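Side-chain contacts in THUMP domain-containing protein (Pyrococcus horikoshii, PDB 1VBK), which probably binds RNA and ATP as a ThiI-like protein with a THUMP domain, although its suggested part in thiamine biosynthesis or tRNA modification remains unproven: residues L217-V220 against R221-W224; L186-E189 against L190-L193; V247-L250 against I251-G255; L26-N29 against I30-A33. One frame throughout, in Å; residues are numbered along the deposited sequence.

Contact 1: L217-V220 against R221-W224; sequences LEKV and RSLW
S222 folds its hydroxyl back onto the helix that carries it, and OG donates its proton to the carbonyl oxygen O of K219 at 2.6 Å. With chi1 at 55°, OG is held between the serine's own backbone N and carbonyl carbon, from where it can reach back over the preceding turn. It arrives above the plane of the K219 carbonyl, 40° out of it and not on a lone pair. A second donor shares that oxygen: L223 N bonds to K219 O at 3.2 Å, coming from the same face, so two bonds grip one acceptor. The K219 side chain, bent at chi2 (61°) and straight beyond, is carried across the end of L223. There its CE lies 3.9 Å from L223 CD2, and NZ is 3.7 Å from the same methyl, so the ammonium end also rests against L223, although K219 as a residue is exposed. On another flank of the helix, the R221 chain, extended from CG to NE, passes obliquely across L217. L217 CG approaches R221 NE to 4.1 Å, and L217 CD1 sits over one face of the guanidinium, toward its rim. E218 OE2 stays 5.1 Å from R221 NE, so any attraction between these charges acts without contact. The helix, 215-228, is the crossover of a beta-alpha-beta unit between strands 204-210 and 239-241: L217 and V220 lie on Y209, while W224 packs on P207 and bonds through NE1 to G236 O.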
ATOM      1  N   LEU A 217       0.840 -25.433  13.656  1.00 44.79           N
ATOM      2  CA  LEU A 217       1.670 -24.234  13.645  1.00 42.32           C
ATOM      3  C   LEU A 217       3.118 -24.651  13.444  1.00 41.70           C
ATOM      4  O   LEU A 217       3.869 -23.998  12.721  1.00 39.07           O
ATOM      5  CB  LEU A 217       1.540 -23.457  14.958  1.00 40.94           C
ATOM      6  CG  LEU A 217       2.512 -22.279  15.103  1.00 39.02           C
ATOM      7  CD1 LEU A 217       2.396 -21.354  13.898  1.00 38.70           C
ATOM      8  CD2 LEU A 217       2.220 -21.526  16.388  1.00 39.63           C
ATOM      9  N   GLU A 218       3.500 -25.746  14.095  1.00 41.42           N
ATOM     10  CA  GLU A 218       4.855 -26.270  13.983  1.00 41.93           C
ATOM     11  C   GLU A 218       5.059 -26.647  12.519  1.00 39.67           C
ATOM     12  O   GLU A 218       6.136 -26.456  11.954  1.00 40.26           O
ATOM     13  CB  GLU A 218       5.017 -27.506  14.873  1.00 45.12           C
ATOM     14  CG  GLU A 218       6.422 -27.698  15.420  1.00 50.98           C
ATOM     15  CD  GLU A 218       6.823 -26.596  16.391  1.00 53.91           C
ATOM     16  OE1 GLU A 218       6.130 -26.432  17.420  1.00 56.11           O
ATOM     17  OE2 GLU A 218       7.827 -25.896  16.128  1.00 54.83           O
ATOM     18  N   LYS A 219       4.006 -27.184  11.914  1.00 37.85           N
ATOM     19  CA  LYS A 219       4.029 -27.580  10.513  1.00 35.65           C
ATOM     20  C   LYS A 219       4.133 -26.337   9.629  1.00 35.55           C
ATOM     21  O   LYS A 219       4.810 -26.351   8.597  1.00 34.84           O
ATOM     22  CB  LYS A 219       2.757 -28.364  10.179  1.00 37.52           C
ATOM     23  CG  LYS A 219       2.408 -28.443   8.697  1.00 40.72           C
ATOM     24  CD  LYS A 219       3.488 -29.127   7.881  1.00 44.28           C
ATOM     25  CE  LYS A 219       3.085 -29.194   6.414  1.00 46.01           C
ATOM     26  NZ  LYS A 219       4.119 -29.853   5.564  1.00 47.06           N
ATOM     27  N   VAL A 220       3.467 -25.261  10.038  1.00 32.78           N
ATOM     28  CA  VAL A 220       3.506 -24.024   9.271  1.00 31.55           C
ATOM     29  C   VAL A 220       4.867 -23.348   9.376  1.00 31.18           C
ATOM     30  O   VAL A 220       5.381 -22.835   8.385  1.00 31.22           O
ATOM     31  CB  VAL A 220       2.406 -23.046   9.726  1.00 30.54           C
ATOM     32  CG1 VAL A 220       2.595 -21.685   9.052  1.00 29.82           C
ATOM     33  CG2 VAL A 220       1.046 -23.612   9.364  1.00 28.87           C
ATOM     34  N   ARG A 221       5.457 -23.351  10.567  1.00 31.29           N
ATOM     35  CA  ARG A 221       6.768 -22.736  10.737  1.00 32.44           C
ATOM     36  C   ARG A 221       7.795 -23.410   9.827  1.00 32.53           C
ATOM     37  O   ARG A 221       8.695 -22.752   9.307  1.00 31.71           O
ATOM     38  CB  ARG A 221       7.230 -22.818  12.196  1.00 33.68           C
ATOM     39  CG  ARG A 221       6.481 -21.884  13.144  1.00 35.83           C
ATOM     40  CD  ARG A 221       7.105 -21.894  14.533  1.00 36.42           C
ATOM     41  NE  ARG A 221       6.398 -21.040  15.488  1.00 39.20           N
ATOM     42  CZ  ARG A 221       6.295 -19.716  15.392  1.00 40.23           C
ATOM     43  NH1 ARG A 221       6.853 -19.072  14.374  1.00 40.64           N
ATOM     44  NH2 ARG A 221       5.645 -19.029  16.321  1.00 38.96           N
ATOM     45  N   SER A 222       7.658 -24.718   9.630  1.00 31.84           N
ATOM     46  CA  SER A 222       8.587 -25.438   8.770  1.00 33.14           C
ATOM     47  C   SER A 222       8.337 -25.070   7.307  1.00 31.98           C
ATOM     48  O   SER A 222       9.260 -25.069   6.492  1.00 29.97           O
ATOM     49  CB  SER A 222       8.465 -26.953   8.983  1.00 34.32           C
ATOM     50  OG  SER A 222       7.136 -27.404   8.793  1.00 39.84           O
ATOM     51  N   LEU A 223       7.091 -24.747   6.977  1.00 31.77           N
ATOM     52  CA  LEU A 223       6.756 -24.347   5.616  1.00 30.43           C
ATOM     53  C   LEU A 223       7.385 -22.982   5.367  1.00 29.99           C
ATOM     54  O   LEU A 223       7.964 -22.734   4.308  1.00 29.82           O
ATOM     55  CB  LEU A 223       5.239 -24.251   5.433  1.00 32.45           C
ATOM     56  CG  LEU A 223       4.447 -25.562   5.435  1.00 34.31           C
ATOM     57  CD1 LEU A 223       2.960 -25.258   5.310  1.00 34.74           C
ATOM     58  CD2 LEU A 223       4.905 -26.442   4.281  1.00 33.54           C
ATOM     59  N   TRP A 224       7.275 -22.097   6.352  1.00 28.41           N
ATOM     60  CA  TRP A 224       7.841 -20.765   6.217  1.00 28.54           C
ATOM     61  C   TRP A 224       9.367 -20.811   6.110  1.00 29.72           C
ATOM     62  O   TRP A 224       9.963 -20.016   5.385  1.00 29.39           O
ATOM     63  CB  TRP A 224       7.430 -19.872   7.393  1.00 26.33           C
ATOM     64  CG  TRP A 224       8.035 -18.508   7.287  1.00 24.81           C
ATOM     65  CD1 TRP A 224       8.853 -17.899   8.192  1.00 25.40           C
ATOM     66  CD2 TRP A 224       7.973 -17.637   6.151  1.00 23.50           C
ATOM     67  NE1 TRP A 224       9.317 -16.706   7.686  1.00 24.92           N
ATOM     68  CE2 TRP A 224       8.791 -16.522   6.434  1.00 25.17           C
ATOM     69  CE3 TRP A 224       7.308 -17.694   4.918  1.00 22.83           C
ATOM     70  CZ2 TRP A 224       8.967 -15.470   5.527  1.00 24.49           C
ATOM     71  CZ3 TRP A 224       7.481 -16.648   4.017  1.00 24.50           C
ATOM     72  CH2 TRP A 224       8.306 -15.552   4.328  1.00 24.42           C
TER

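Contact 2: L186-E189 against L190-L193; sequences LHDE and LSAL
S191 and D188 meet at the start of helix 189-200, where D188 is the N-cap residue. S191 N donates a hydrogen bond to D188 OD1 at 2.9 Å, meeting it from above the carboxylate plane, 39° out. With chi1 at 53°, the S191 hydroxyl sits between its own backbone N and carbonyl carbon, turned back toward D188: S191 OG is 2.7 Å from D188 OD1, but D188 O is also close and the two compete for its one proton. As an acceptor, S191 OG takes an almost straight bond (176°) from H187 N at 2.9 Å, pinning the loop to the first turn. The H187 imidazole carries both D188 OD1 and S191 OG over one of its faces. L190 CB is 3.8 Å from D188 OD2, and L190 N bonds at 2.9 Å to a water that returns a weak bond to that same carboxylate oxygen. E189 sends its carboxylate outward, yet its O accepts from L193 N at 3.0 Å. In HUP-type domains the loop after the first strand commonly borders the nucleotide, possibly here too. A (4R)-2-methylpentane-2,4-diol, probably from the crystallisation liquor, lies about 3 Å from the A192 side chain and may mark a pocket. L186 CD1 lies against A192, 3.7 Å from its CB. Around this turn, L186 bonds through its backbone to V208 of strand 204-210 and packs on helix 215-228, whereas L190 and L193 rest on L290 of helix 289-292.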
ATOM      1  N   LEU A 186      -0.941 -18.348   5.376  1.00 23.25           N
ATOM      2  CA  LEU A 186      -0.211 -19.609   5.288  1.00 24.30           C
ATOM      3  C   LEU A 186      -0.748 -20.683   6.233  1.00 25.93           C
ATOM      4  O   LEU A 186      -0.807 -20.480   7.447  1.00 25.59           O
ATOM      5  CB  LEU A 186       1.267 -19.341   5.588  1.00 23.38           C
ATOM      6  CG  LEU A 186       2.295 -20.471   5.521  1.00 24.28           C
ATOM      7  CD1 LEU A 186       2.385 -21.019   4.108  1.00 23.54           C
ATOM      8  CD2 LEU A 186       3.648 -19.935   5.965  1.00 24.82           C
ATOM      9  N   HIS A 187      -1.123 -21.835   5.679  1.00 27.34           N
ATOM     10  CA  HIS A 187      -1.654 -22.922   6.499  1.00 30.20           C
ATOM     11  C   HIS A 187      -1.326 -24.316   5.965  1.00 30.73           C
ATOM     12  O   HIS A 187      -1.503 -25.302   6.669  1.00 31.09           O
ATOM     13  CB  HIS A 187      -3.171 -22.770   6.644  1.00 30.52           C
ATOM     14  CG  HIS A 187      -3.916 -22.909   5.355  1.00 31.04           C
ATOM     15  ND1 HIS A 187      -4.346 -24.125   4.869  1.00 32.54           N
ATOM     16  CD2 HIS A 187      -4.280 -21.986   4.433  1.00 31.30           C
ATOM     17  CE1 HIS A 187      -4.943 -23.945   3.704  1.00 32.67           C
ATOM     18  NE2 HIS A 187      -4.916 -22.657   3.416  1.00 32.96           N
ATOM     19  N   ASP A 188      -0.864 -24.398   4.723  1.00 32.73           N
ATOM     20  CA  ASP A 188      -0.505 -25.683   4.131  1.00 33.31           C
ATOM     21  C   ASP A 188       0.453 -25.513   2.951  1.00 33.55           C
ATOM     22  O   ASP A 188       0.881 -24.401   2.645  1.00 32.07           O
ATOM     23  CB  ASP A 188      -1.769 -26.446   3.703  1.00 33.21           C
ATOM     24  CG  ASP A 188      -2.503 -25.784   2.551  1.00 35.46           C
ATOM     25  OD1 ASP A 188      -2.232 -24.602   2.252  1.00 33.85           O
ATOM     26  OD2 ASP A 188      -3.370 -26.454   1.948  1.00 35.69           O
ATOM     27  N   GLU A 189       0.795 -26.620   2.299  1.00 33.89           N
ATOM     28  CA  GLU A 189       1.717 -26.590   1.170  1.00 34.07           C
ATOM     29  C   GLU A 189       1.197 -25.757   0.003  1.00 31.29           C
ATOM     30  O   GLU A 189       1.959 -25.033  -0.633  1.00 30.49           O
ATOM     31  CB  GLU A 189       2.017 -28.018   0.700  1.00 37.76           C
ATOM     32  CG  GLU A 189       2.642 -28.897   1.778  1.00 43.62           C
ATOM     33  CD  GLU A 189       2.956 -30.303   1.290  1.00 48.34           C
ATOM     34  OE1 GLU A 189       2.019 -31.010   0.857  1.00 50.37           O
ATOM     35  OE2 GLU A 189       4.140 -30.703   1.341  1.00 50.49           O
ATOM     36  N   LEU A 190      -0.100 -25.859  -0.269  1.00 29.10           N
ATOM     37  CA  LEU A 190      -0.722 -25.113  -1.360  1.00 28.59           C
ATOM     38  C   LEU A 190      -0.658 -23.604  -1.143  1.00 26.82           C
ATOM     39  O   LEU A 190      -0.363 -22.850  -2.072  1.00 25.81           O
ATOM     40  CB  LEU A 190      -2.183 -25.534  -1.523  1.00 30.79           C
ATOM     41  CG  LEU A 190      -2.437 -26.932  -2.088  1.00 33.33           C
ATOM     42  CD1 LEU A 190      -3.925 -27.238  -2.058  1.00 34.12           C
ATOM     43  CD2 LEU A 190      -1.903 -27.007  -3.507  1.00 33.26           C
ATOM     44  N   SER A 191      -0.950 -23.165   0.076  1.00 26.08           N
ATOM     45  CA  SER A 191      -0.908 -21.739   0.379  1.00 25.08           C
ATOM     46  C   SER A 191       0.544 -21.259   0.356  1.00 24.67           C
ATOM     47  O   SER A 191       0.818 -20.094   0.062  1.00 24.77           O
ATOM     48  CB  SER A 191      -1.558 -21.453   1.744  1.00 23.42           C
ATOM     49  OG  SER A 191      -0.997 -22.244   2.777  1.00 23.82           O
ATOM     50  N   ALA A 192       1.475 -22.165   0.648  1.00 23.84           N
ATOM     51  CA  ALA A 192       2.895 -21.822   0.640  1.00 22.88           C
ATOM     52  C   ALA A 192       3.340 -21.571  -0.792  1.00 23.74           C
ATOM     53  O   ALA A 192       4.115 -20.648  -1.055  1.00 23.41           O
ATOM     54  CB  ALA A 192       3.718 -22.945   1.261  1.00 24.08           C
ATOM     55  N   LEU A 193       2.841 -22.395  -1.714  1.00 23.63           N
ATOM     56  CA  LEU A 193       3.162 -22.269  -3.134  1.00 24.79           C
ATOM     57  C   LEU A 193       2.535 -20.990  -3.678  1.00 24.21           C
ATOM     58  O   LEU A 193       3.108 -20.318  -4.538  1.00 23.36           O
ATOM     59  CB  LEU A 193       2.630 -23.477  -3.914  1.00 24.94           C
ATOM     60  CG  LEU A 193       2.840 -23.447  -5.431  1.00 26.66           C
ATOM     61  CD1 LEU A 193       4.329 -23.346  -5.756  1.00 27.73           C
ATOM     62  CD2 LEU A 193       2.245 -24.701  -6.049  1.00 28.71           C
TER
HETATM   63  O   HOH W   1      -1.394 -28.365   0.522  1.00 37.71           O

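Contact 3: V247-L250 against I251-G255; sequences VLKL and IRDFG
L250 and F254 form the tight side of this helical turn, their side chains meeting at a slant. L250 CD1 comes within 3.4 Å of F254 CE2, touching the ring neither squarely over its face nor at its edge. The phenyl edge is occupied instead by the backbone: L250 O lies in the ring plane, 3.4 Å from F254 CD2, while also accepting the helical bond from F254 N. Next to this pair the apolar spacing is looser, with V247 CG1 and I251 CD1 at 4.3 Å, and both side chains lie on I183 of strand 181-185. Helix 244-254 thus turns its apolar face to the parallel sheet of the ThiI domain, L250 reaching V208 and V239, and it finishes in a Schellman motif in which G255 adopts positive phi (64°). The other flank is polar and partly exposed. K249 runs extended until chi4 (58°), where a bend brings NZ round to D253 OD2 at 3.3 Å, a salt bridge whose hydrogen bond is weak. A water makes the shorter links, accepting from K249 NZ at 2.8 Å and donating to D253 OD1 at the same distance. Both carboxylate oxygens therefore answer one ammonium group, one directly and one through the water. D253 takes part in the dimer interface, packing on K235 of the second subunit and accepting through its O from R181 NH1 of that subunit; F254 also packs on D253 of the second subunit.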
ATOM      1  N   VAL A 247      -5.649  -9.650  12.203  1.00 18.27           N
ATOM      2  CA  VAL A 247      -5.282  -9.646  10.790  1.00 17.24           C
ATOM      3  C   VAL A 247      -5.583  -8.265  10.193  1.00 17.51           C
ATOM      4  O   VAL A 247      -4.771  -7.706   9.452  1.00 16.70           O
ATOM      5  CB  VAL A 247      -6.065 -10.722  10.001  1.00 17.48           C
ATOM      6  CG1 VAL A 247      -5.709 -10.650   8.526  1.00 17.65           C
ATOM      7  CG2 VAL A 247      -5.749 -12.109  10.556  1.00 16.19           C
ATOM      8  N   LEU A 248      -6.756  -7.724  10.513  1.00 16.94           N
ATOM      9  CA  LEU A 248      -7.138  -6.406  10.016  1.00 16.38           C
ATOM     10  C   LEU A 248      -6.167  -5.367  10.566  1.00 16.35           C
ATOM     11  O   LEU A 248      -5.777  -4.442   9.859  1.00 16.36           O
ATOM     12  CB  LEU A 248      -8.570  -6.062  10.438  1.00 16.13           C
ATOM     13  CG  LEU A 248      -9.666  -6.926   9.802  1.00 18.06           C
ATOM     14  CD1 LEU A 248     -11.015  -6.621  10.450  1.00 17.81           C
ATOM     15  CD2 LEU A 248      -9.710  -6.668   8.304  1.00 18.70           C
ATOM     16  N   LYS A 249      -5.775  -5.523  11.828  1.00 16.95           N
ATOM     17  CA  LYS A 249      -4.832  -4.592  12.440  1.00 17.49           C
ATOM     18  C   LYS A 249      -3.505  -4.619  11.688  1.00 17.81           C
ATOM     19  O   LYS A 249      -2.902  -3.576  11.446  1.00 18.01           O
ATOM     20  CB  LYS A 249      -4.594  -4.951  13.912  1.00 19.54           C
ATOM     21  CG  LYS A 249      -3.607  -4.033  14.626  1.00 23.65           C
ATOM     22  CD  LYS A 249      -3.488  -4.397  16.104  1.00 28.88           C
ATOM     23  CE  LYS A 249      -2.415  -3.574  16.803  1.00 32.07           C
ATOM     24  NZ  LYS A 249      -2.682  -2.113  16.700  1.00 33.96           N
ATOM     25  N   LEU A 250      -3.059  -5.817  11.318  1.00 18.84           N
ATOM     26  CA  LEU A 250      -1.804  -5.994  10.590  1.00 20.09           C
ATOM     27  C   LEU A 250      -1.887  -5.300   9.230  1.00 21.48           C
ATOM     28  O   LEU A 250      -0.955  -4.611   8.803  1.00 21.57           O
ATOM     29  CB  LEU A 250      -1.530  -7.486  10.388  1.00 23.12           C
ATOM     30  CG  LEU A 250      -0.128  -7.945   9.977  1.00 28.97           C
ATOM     31  CD1 LEU A 250       0.866  -7.661  11.111  1.00 28.69           C
ATOM     32  CD2 LEU A 250      -0.159  -9.435   9.672  1.00 28.20           C
ATOM     33  N   ILE A 251      -3.006  -5.499   8.544  1.00 19.68           N
ATOM     34  CA  ILE A 251      -3.204  -4.881   7.244  1.00 19.63           C
ATOM     35  C   ILE A 251      -3.107  -3.361   7.362  1.00 20.78           C
ATOM     36  O   ILE A 251      -2.417  -2.711   6.570  1.00 19.73           O
ATOM     37  CB  ILE A 251      -4.573  -5.274   6.659  1.00 19.25           C
ATOM     38  CG1 ILE A 251      -4.556  -6.761   6.282  1.00 18.22           C
ATOM     39  CG2 ILE A 251      -4.892  -4.404   5.457  1.00 17.63           C
ATOM     40  CD1 ILE A 251      -5.911  -7.325   5.868  1.00 18.86           C
ATOM     41  N   ARG A 252      -3.791  -2.802   8.359  1.00 18.84           N
ATOM     42  CA  ARG A 252      -3.771  -1.358   8.582  1.00 21.06           C
ATOM     43  C   ARG A 252      -2.387  -0.848   8.994  1.00 20.97           C
ATOM     44  O   ARG A 252      -1.847   0.072   8.374  1.00 19.23           O
ATOM     45  CB  ARG A 252      -4.801  -0.970   9.654  1.00 21.22           C
ATOM     46  CG  ARG A 252      -4.660   0.470  10.161  1.00 26.27           C
ATOM     47  CD  ARG A 252      -5.539   0.738  11.385  1.00 30.03           C
ATOM     48  NE  ARG A 252      -6.948   0.946  11.047  1.00 32.97           N
ATOM     49  CZ  ARG A 252      -7.436   2.059  10.498  1.00 34.40           C
ATOM     50  NH1 ARG A 252      -6.632   3.081  10.221  1.00 32.90           N
ATOM     51  NH2 ARG A 252      -8.731   2.150  10.227  1.00 32.69           N
ATOM     52  N   ASP A 253      -1.807  -1.451  10.028  1.00 19.98           N
ATOM     53  CA  ASP A 253      -0.496  -1.018  10.513  1.00 21.58           C
ATOM     54  C   ASP A 253       0.645  -1.067   9.498  1.00 22.17           C
ATOM     55  O   ASP A 253       1.498  -0.179   9.478  1.00 23.04           O
ATOM     56  CB  ASP A 253      -0.091  -1.829  11.748  1.00 23.25           C
ATOM     57  CG  ASP A 253      -0.957  -1.528  12.953  1.00 25.82           C
ATOM     58  OD1 ASP A 253      -1.700  -0.524  12.925  1.00 26.11           O
ATOM     59  OD2 ASP A 253      -0.884  -2.294  13.936  1.00 30.35           O
ATOM     60  N   PHE A 254       0.669  -2.089   8.652  1.00 23.03           N
ATOM     61  CA  PHE A 254       1.748  -2.216   7.679  1.00 21.84           C
ATOM     62  C   PHE A 254       1.458  -1.710   6.268  1.00 21.40           C
ATOM     63  O   PHE A 254       2.304  -1.817   5.383  1.00 22.11           O
ATOM     64  CB  PHE A 254       2.212  -3.672   7.638  1.00 24.65           C
ATOM     65  CG  PHE A 254       2.965  -4.088   8.870  1.00 27.45           C
ATOM     66  CD1 PHE A 254       4.336  -3.872   8.967  1.00 30.96           C
ATOM     67  CD2 PHE A 254       2.294  -4.634   9.960  1.00 28.70           C
ATOM     68  CE1 PHE A 254       5.032  -4.193  10.133  1.00 30.58           C
ATOM     69  CE2 PHE A 254       2.978  -4.957  11.130  1.00 29.82           C
ATOM     70  CZ  PHE A 254       4.348  -4.736  11.218  1.00 30.48           C
ATOM     71  N   GLY A 255       0.272  -1.154   6.056  1.00 20.00           N
ATOM     72  CA  GLY A 255      -0.069  -0.641   4.740  1.00 20.05           C
ATOM     73  C   GLY A 255      -0.129  -1.713   3.667  1.00 20.99           C
ATOM     74  O   GLY A 255       0.311  -1.501   2.540  1.00 23.84           O
TER
HETATM   75  O   HOH W   2      -3.653  -0.205  14.872  1.00 42.07           O

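Contact 4: L26-N29 against I30-A33; sequences LMNN and IREA
The backbone N-H groups of I30, R31, E32 and A33 each bond to the carbonyl oxygen four residues back, from L26 to N29, in a regular alpha-helical turn. On its polar flank, R31 bends at chi3 (56°) and swings its guanidinium back to N28, where NH2 donates to N28 OD1 at 3.1 Å. The bond is oblique: NH2 stands above the amide plane, 46° out of it, and the two flat groups are turned 68° against each other. A water reinforces it, donating to N28 OD1 at 2.6 Å and accepting from R31 NE at 3.2 Å in the plane of the guanidinium. E32 OE2 takes a bond from R31 NH1 at 2.8 Å, a salt bridge that meets the carboxylate on its anti side, and a weak one from R31 NH2, which is shared with N28 OD1. The turn belongs to helix 19-36 of the ThiI ferredoxin-like domain, whose inner face covers strands 43-47 and 50-54. On that face L26 and I30 cross, with L26 CG 3.9 Å from I30 CD1, and both rest on I51. Between the two flanks, N28 ND2 donates to N29 OD1 at 3.1 Å, the acceptor lying in the amide plane of N28. The remaining end of the buried N29 amide is held as well, since ND2 bonds to I176 O. N28 also packs on R252 of the second subunit.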
ATOM      1  N   LEU A  26      16.620  -4.411  -6.330  1.00 17.21           N
ATOM      2  CA  LEU A  26      17.266  -5.694  -6.607  1.00 17.45           C
ATOM      3  C   LEU A  26      18.628  -5.781  -5.908  1.00 17.05           C
ATOM      4  O   LEU A  26      18.976  -6.823  -5.349  1.00 15.68           O
ATOM      5  CB  LEU A  26      17.429  -5.900  -8.116  1.00 16.77           C
ATOM      6  CG  LEU A  26      18.152  -7.171  -8.586  1.00 16.72           C
ATOM      7  CD1 LEU A  26      17.536  -8.409  -7.942  1.00 16.80           C
ATOM      8  CD2 LEU A  26      18.063  -7.259 -10.109  1.00 17.05           C
ATOM      9  N   MET A  27      19.399  -4.695  -5.925  1.00 16.79           N
ATOM     10  CA  MET A  27      20.701  -4.715  -5.256  1.00 18.25           C
ATOM     11  C   MET A  27      20.507  -4.873  -3.755  1.00 18.90           C
ATOM     12  O   MET A  27      21.324  -5.500  -3.082  1.00 20.00           O
ATOM     13  CB  MET A  27      21.495  -3.435  -5.539  1.00 17.61           C
ATOM     14  CG  MET A  27      22.012  -3.346  -6.961  1.00 18.73           C
ATOM     15  SD  MET A  27      23.203  -2.025  -7.180  1.00 20.11           S
ATOM     16  CE  MET A  27      22.082  -0.624  -7.412  1.00 20.35           C
ATOM     17  N   ASN A  28      19.429  -4.291  -3.236  1.00 18.77           N
ATOM     18  CA  ASN A  28      19.116  -4.385  -1.810  1.00 19.64           C
ATOM     19  C   ASN A  28      18.883  -5.845  -1.438  1.00 18.18           C
ATOM     20  O   ASN A  28      19.415  -6.339  -0.448  1.00 17.92           O
ATOM     21  CB  ASN A  28      17.855  -3.584  -1.482  1.00 21.00           C
ATOM     22  CG  ASN A  28      17.396  -3.788  -0.050  1.00 24.93           C
ATOM     23  OD1 ASN A  28      17.962  -3.217   0.880  1.00 24.94           O
ATOM     24  ND2 ASN A  28      16.381  -4.621   0.134  1.00 22.13           N
ATOM     25  N   ASN A  29      18.080  -6.531  -2.244  1.00 16.38           N
ATOM     26  CA  ASN A  29      17.768  -7.929  -2.001  1.00 16.71           C
ATOM     27  C   ASN A  29      18.999  -8.823  -2.157  1.00 16.95           C
ATOM     28  O   ASN A  29      19.152  -9.812  -1.442  1.00 17.99           O
ATOM     29  CB  ASN A  29      16.644  -8.374  -2.942  1.00 16.53           C
ATOM     30  CG  ASN A  29      15.378  -7.544  -2.762  1.00 16.70           C
ATOM     31  OD1 ASN A  29      15.225  -6.845  -1.753  1.00 17.17           O
ATOM     32  ND2 ASN A  29      14.463  -7.623  -3.727  1.00 14.58           N
ATOM     33  N   ILE A  30      19.882  -8.463  -3.083  1.00 17.29           N
ATOM     34  CA  ILE A  30      21.107  -9.223  -3.309  1.00 17.31           C
ATOM     35  C   ILE A  30      22.011  -9.081  -2.081  1.00 18.52           C
ATOM     36  O   ILE A  30      22.608 -10.055  -1.622  1.00 17.39           O
ATOM     37  CB  ILE A  30      21.829  -8.719  -4.587  1.00 17.43           C
ATOM     38  CG1 ILE A  30      21.045  -9.190  -5.823  1.00 16.41           C
ATOM     39  CG2 ILE A  30      23.281  -9.214  -4.617  1.00 17.98           C
ATOM     40  CD1 ILE A  30      21.529  -8.616  -7.135  1.00 14.51           C
ATOM     41  N   ARG A  31      22.108  -7.866  -1.548  1.00 18.81           N
ATOM     42  CA  ARG A  31      22.926  -7.633  -0.359  1.00 21.16           C
ATOM     43  C   ARG A  31      22.381  -8.449   0.817  1.00 20.92           C
ATOM     44  O   ARG A  31      23.136  -9.107   1.533  1.00 19.46           O
ATOM     45  CB  ARG A  31      22.923  -6.150   0.019  1.00 21.92           C
ATOM     46  CG  ARG A  31      23.700  -5.847   1.295  1.00 30.52           C
ATOM     47  CD  ARG A  31      23.540  -4.394   1.710  1.00 34.26           C
ATOM     48  NE  ARG A  31      22.133  -4.039   1.881  1.00 38.73           N
ATOM     49  CZ  ARG A  31      21.354  -4.500   2.853  1.00 41.65           C
ATOM     50  NH1 ARG A  31      21.837  -5.341   3.761  1.00 42.63           N
ATOM     51  NH2 ARG A  31      20.081  -4.129   2.910  1.00 43.11           N
ATOM     52  N   GLU A  32      21.068  -8.390   1.011  1.00 21.79           N
ATOM     53  CA  GLU A  32      20.419  -9.121   2.094  1.00 24.66           C
ATOM     54  C   GLU A  32      20.686 -10.617   1.992  1.00 23.56           C
ATOM     55  O   GLU A  32      20.953 -11.274   2.997  1.00 23.33           O
ATOM     56  CB  GLU A  32      18.910  -8.870   2.076  1.00 28.09           C
ATOM     57  CG  GLU A  32      18.496  -7.530   2.651  1.00 37.53           C
ATOM     58  CD  GLU A  32      18.691  -7.469   4.154  1.00 42.90           C
ATOM     59  OE1 GLU A  32      18.099  -8.316   4.862  1.00 45.27           O
ATOM     60  OE2 GLU A  32      19.432  -6.581   4.629  1.00 46.17           O
ATOM     61  N   ALA A  33      20.621 -11.149   0.774  1.00 22.03           N
ATOM     62  CA  ALA A  33      20.859 -12.571   0.547  1.00 22.10           C
ATOM     63  C   ALA A  33      22.282 -12.994   0.895  1.00 22.35           C
ATOM     64  O   ALA A  33      22.489 -13.983   1.600  1.00 23.02           O
ATOM     65  CB  ALA A  33      20.559 -12.923  -0.899  1.00 22.97           C
TER
HETATM   66  O   HOH W   3      20.195  -1.903   0.502  1.00 51.99           O

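Overall arrangement
Contacts 1, 2 and 3 belong to the ThiI domain with its parallel sheet, contact 4 to the ferredoxin-like domain. Contacts 1 and 2 touch: L223 CD1 lies 3.5 Å from D188 C, and V220 meets L186, so helix 215-228 packs there on the loop that leads into helix 189-200. Four residues are buried in each of contacts 1, 2 and 4, but two in contact 3, whose centre lies farthest from the chain's, about 29 Å. Polar chemistry differs: hydroxyl bonds and a cap in contacts 1 and 2, a water-bridged salt bridge across the turn in contact 3, an amide–guanidinium bond beside the R31–E32 salt bridge in contact 4. Only contacts 3 and 4 reach the second subunit.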